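Local coordinates for protein methylenetetrahydrofolate--tRNA-(uracil-5-)-methyltransferase trmFO (Thermus thermophilus, PDB 3G5R) that probably catalyses the folate-dependent methylation of uridine 54 in tRNA to 5-methyluridine, using FAD and NAD(P)H, at residues Y156-S161 and Y304-R309. Sequence-based numbering, arbitrary orientation.
Sequences YYDAAS and YGVMHR. With THG ((6S)-5,6,7,8-tetrahydrofolate), chain C.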
loop_
_atom_site.group_PDB
_atom_site.type_symbol
_atom_site.label_atom_id
_atom_site.label_comp_id
_atom_site.label_asym_id
_atom_site.label_seq_id
_atom_site.Cartn_x
_atom_site.Cartn_y
_atom_site.Cartn_z
ATOM N N TYR A 156 11.350 9.748 -0.544
ATOM C CA TYR A 156 10.547 10.951 -0.374
ATOM C C TYR A 156 9.448 11.048 -1.419
ATOM O O TYR A 156 8.524 11.849 -1.287
ATOM C CB TYR A 156 11.427 12.200 -0.467
ATOM C CG TYR A 156 12.309 12.435 0.736
ATOM C CD1 TYR A 156 11.774 12.871 1.942
ATOM C CD2 TYR A 156 13.677 12.237 0.661
ATOM C CE1 TYR A 156 12.581 13.101 3.043
ATOM C CE2 TYR A 156 14.486 12.461 1.752
ATOM C CZ TYR A 156 13.939 12.893 2.939
ATOM O OH TYR A 156 14.762 13.113 4.024
ATOM N N TYR A 157 9.568 10.242 -2.469
ATOM C CA TYR A 157 8.564 10.196 -3.517
ATOM C C TYR A 157 8.311 8.757 -3.915
ATOM O O TYR A 157 9.205 7.913 -3.813
ATOM C CB TYR A 157 9.036 10.981 -4.749
ATOM C CG TYR A 157 9.228 12.461 -4.497
ATOM C CD1 TYR A 157 10.392 12.939 -3.901
ATOM C CD2 TYR A 157 8.250 13.378 -4.854
ATOM C CE1 TYR A 157 10.569 14.291 -3.666
ATOM C CE2 TYR A 157 8.422 14.732 -4.626
ATOM C CZ TYR A 157 9.581 15.181 -4.030
ATOM O OH TYR A 157 9.753 16.529 -3.802
ATOM N N ASP A 158 7.096 8.466 -4.358
ATOM C CA ASP A 158 6.880 7.204 -5.040
ATOM C C ASP A 158 6.817 7.446 -6.544
ATOM O O ASP A 158 6.546 8.559 -7.002
ATOM C CB ASP A 158 5.680 6.409 -4.489
ATOM C CG ASP A 158 4.380 7.193 -4.486
ATOM O OD1 ASP A 158 3.468 6.803 -3.726
ATOM O OD2 ASP A 158 4.243 8.170 -5.245
ATOM N N ALA A 159 7.134 6.407 -7.296
ATOM C CA ALA A 159 7.097 6.444 -8.748
ATOM C C ALA A 159 6.771 5.026 -9.149
ATOM O O ALA A 159 7.656 4.228 -9.465
ATOM C CB ALA A 159 8.434 6.861 -9.307
ATOM N N ALA A 160 5.489 4.710 -9.090
ATOM C CA ALA A 160 5.041 3.338 -9.217
ATOM C C ALA A 160 4.520 3.086 -10.615
ATOM O O ALA A 160 3.810 3.914 -11.191
ATOM C CB ALA A 160 3.968 3.046 -8.195
ATOM N N SER A 161 4.900 1.942 -11.165
ATOM C CA SER A 161 4.352 1.498 -12.428
ATOM C C SER A 161 3.138 0.626 -12.136
ATOM O O SER A 161 2.990 0.104 -11.026
ATOM C CB SER A 161 5.401 0.713 -13.212
ATOM O OG SER A 161 5.914 -0.354 -12.438
ATOM N N TYR A 304 -2.711 0.740 -9.711
ATOM C CA TYR A 304 -2.425 1.708 -10.764
ATOM C C TYR A 304 -1.158 2.495 -10.475
ATOM O O TYR A 304 -0.766 2.662 -9.323
ATOM C CB TYR A 304 -3.617 2.648 -10.971
ATOM C CG TYR A 304 -4.712 2.027 -11.809
ATOM C CD1 TYR A 304 -4.685 2.125 -13.193
ATOM C CD2 TYR A 304 -5.753 1.316 -11.221
ATOM C CE1 TYR A 304 -5.670 1.550 -13.973
ATOM C CE2 TYR A 304 -6.748 0.735 -11.997
ATOM C CZ TYR A 304 -6.696 0.858 -13.373
ATOM O OH TYR A 304 -7.673 0.290 -14.161
ATOM N N GLY A 305 -0.509 2.965 -11.534
ATOM C CA GLY A 305 0.690 3.765 -11.376
ATOM C C GLY A 305 0.392 5.126 -10.774
ATOM O O GLY A 305 -0.676 5.705 -10.997
ATOM N N VAL A 306 1.343 5.638 -10.003
ATOM C CA VAL A 306 1.227 6.969 -9.419
ATOM C C VAL A 306 2.601 7.585 -9.231
ATOM O O VAL A 306 3.613 6.884 -9.181
ATOM C CB VAL A 306 0.529 6.948 -8.040
ATOM C CG1 VAL A 306 -0.912 6.465 -8.167
ATOM C CG2 VAL A 306 1.307 6.079 -7.066
ATOM N N MET A 307 2.627 8.905 -9.118
ATOM C CA MET A 307 3.853 9.619 -8.810
ATOM C C MET A 307 3.518 10.769 -7.874
ATOM O O MET A 307 2.949 11.774 -8.293
ATOM C CB MET A 307 4.516 10.108 -10.095
ATOM C CG MET A 307 4.965 8.956 -10.977
ATOM S SD MET A 307 5.771 9.485 -12.490
ATOM C CE MET A 307 7.115 10.455 -11.820
ATOM N N HIS A 308 3.849 10.596 -6.596
ATOM C CA HIS A 308 3.474 11.545 -5.553
ATOM C C HIS A 308 4.629 11.861 -4.627
ATOM O O HIS A 308 5.508 11.028 -4.403
ATOM C CB HIS A 308 2.369 10.964 -4.663
ATOM C CG HIS A 308 1.058 10.781 -5.352
ATOM N ND1 HIS A 308 0.274 9.663 -5.166
ATOM C CD2 HIS A 308 0.389 11.573 -6.222
ATOM C CE1 HIS A 308 -0.823 9.774 -5.894
ATOM N NE2 HIS A 308 -0.777 10.923 -6.543
ATOM N N ARG A 309 4.603 13.061 -4.059
ATOM C CA ARG A 309 5.374 13.339 -2.862
ATOM C C ARG A 309 4.819 12.420 -1.767
ATOM O O ARG A 309 3.638 12.491 -1.427
ATOM C CB ARG A 309 5.214 14.810 -2.479
ATOM C CG ARG A 309 5.680 15.159 -1.083
ATOM C CD ARG A 309 7.185 15.318 -0.998
ATOM N NE ARG A 309 7.550 15.726 0.352
ATOM C CZ ARG A 309 7.858 14.877 1.326
ATOM N NH1 ARG A 309 7.879 13.571 1.085
ATOM N NH2 ARG A 309 8.159 15.336 2.534
HETATM N N3 THG C . -0.685 9.788 -1.738
HETATM C C2 THG C . 0.166 10.847 -1.715
HETATM N N1 THG C . -0.171 12.025 -2.356
HETATM C C8A THG C . -1.360 12.125 -3.013
HETATM C C4A THG C . -2.253 11.027 -3.042
HETATM C C4 THG C . -1.922 9.894 -2.424
HETATM N N8 THG C . -1.736 13.397 -3.713
HETATM C C7 THG C . -3.139 13.559 -4.127
HETATM C C6 THG C . -3.716 12.226 -4.617
HETATM N N5 THG C . -3.510 11.159 -3.710
HETATM O O4 THG C . -2.792 8.800 -2.444
HETATM N N2 THG C . 1.422 10.752 -1.003
HETATM O O HOH W 1 0.977 7.154 -3.408
#
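D158 reaches across to H308 with its carboxylate: OD2 takes the backbone N of H308 at 2.8 Å. Chi1 of 55° sets CG between the backbone N and the carbonyl carbon, which brings OD2 to the N-H of H308. The other oxygen, OD1, accepts a short bond from a water that also lies in the plane of the H308 ring, 3.1 Å from ND1, so the acid probably helps hold that ring at its angle. Over one face of the imidazole lies the pterin of tetrahydrofolate, with THG C4A 3.4 Å from H308 CE1, and the pterin's N2 donates to R309 O at 2.8 Å. Were H308 an alanine, this face of the pterin would probably lose the ring lying against it, and the bridging water its ND1 contact. R309, bent at chi2 (80°), lays CD over the Y157 ring in a CH-pi contact, 4.2 Å from the centroid. Its NH1 then meets Y156 O at 3.0 Å, in the carbonyl plane, and also bonds T311. The backbones between these two faces are antiparallel strands, joined by D158 N to H308 O and by a straighter bond, A160 N to V306 O (2.9 Å, 165°). The pair forms one margin of an antiparallel sheet, with 301-313 outermost and 271-274 on the far side of 154-165; helix 283-290 packs W283 against V306, and E139 and A142 of helix 139-149 touch the Y156 side chain.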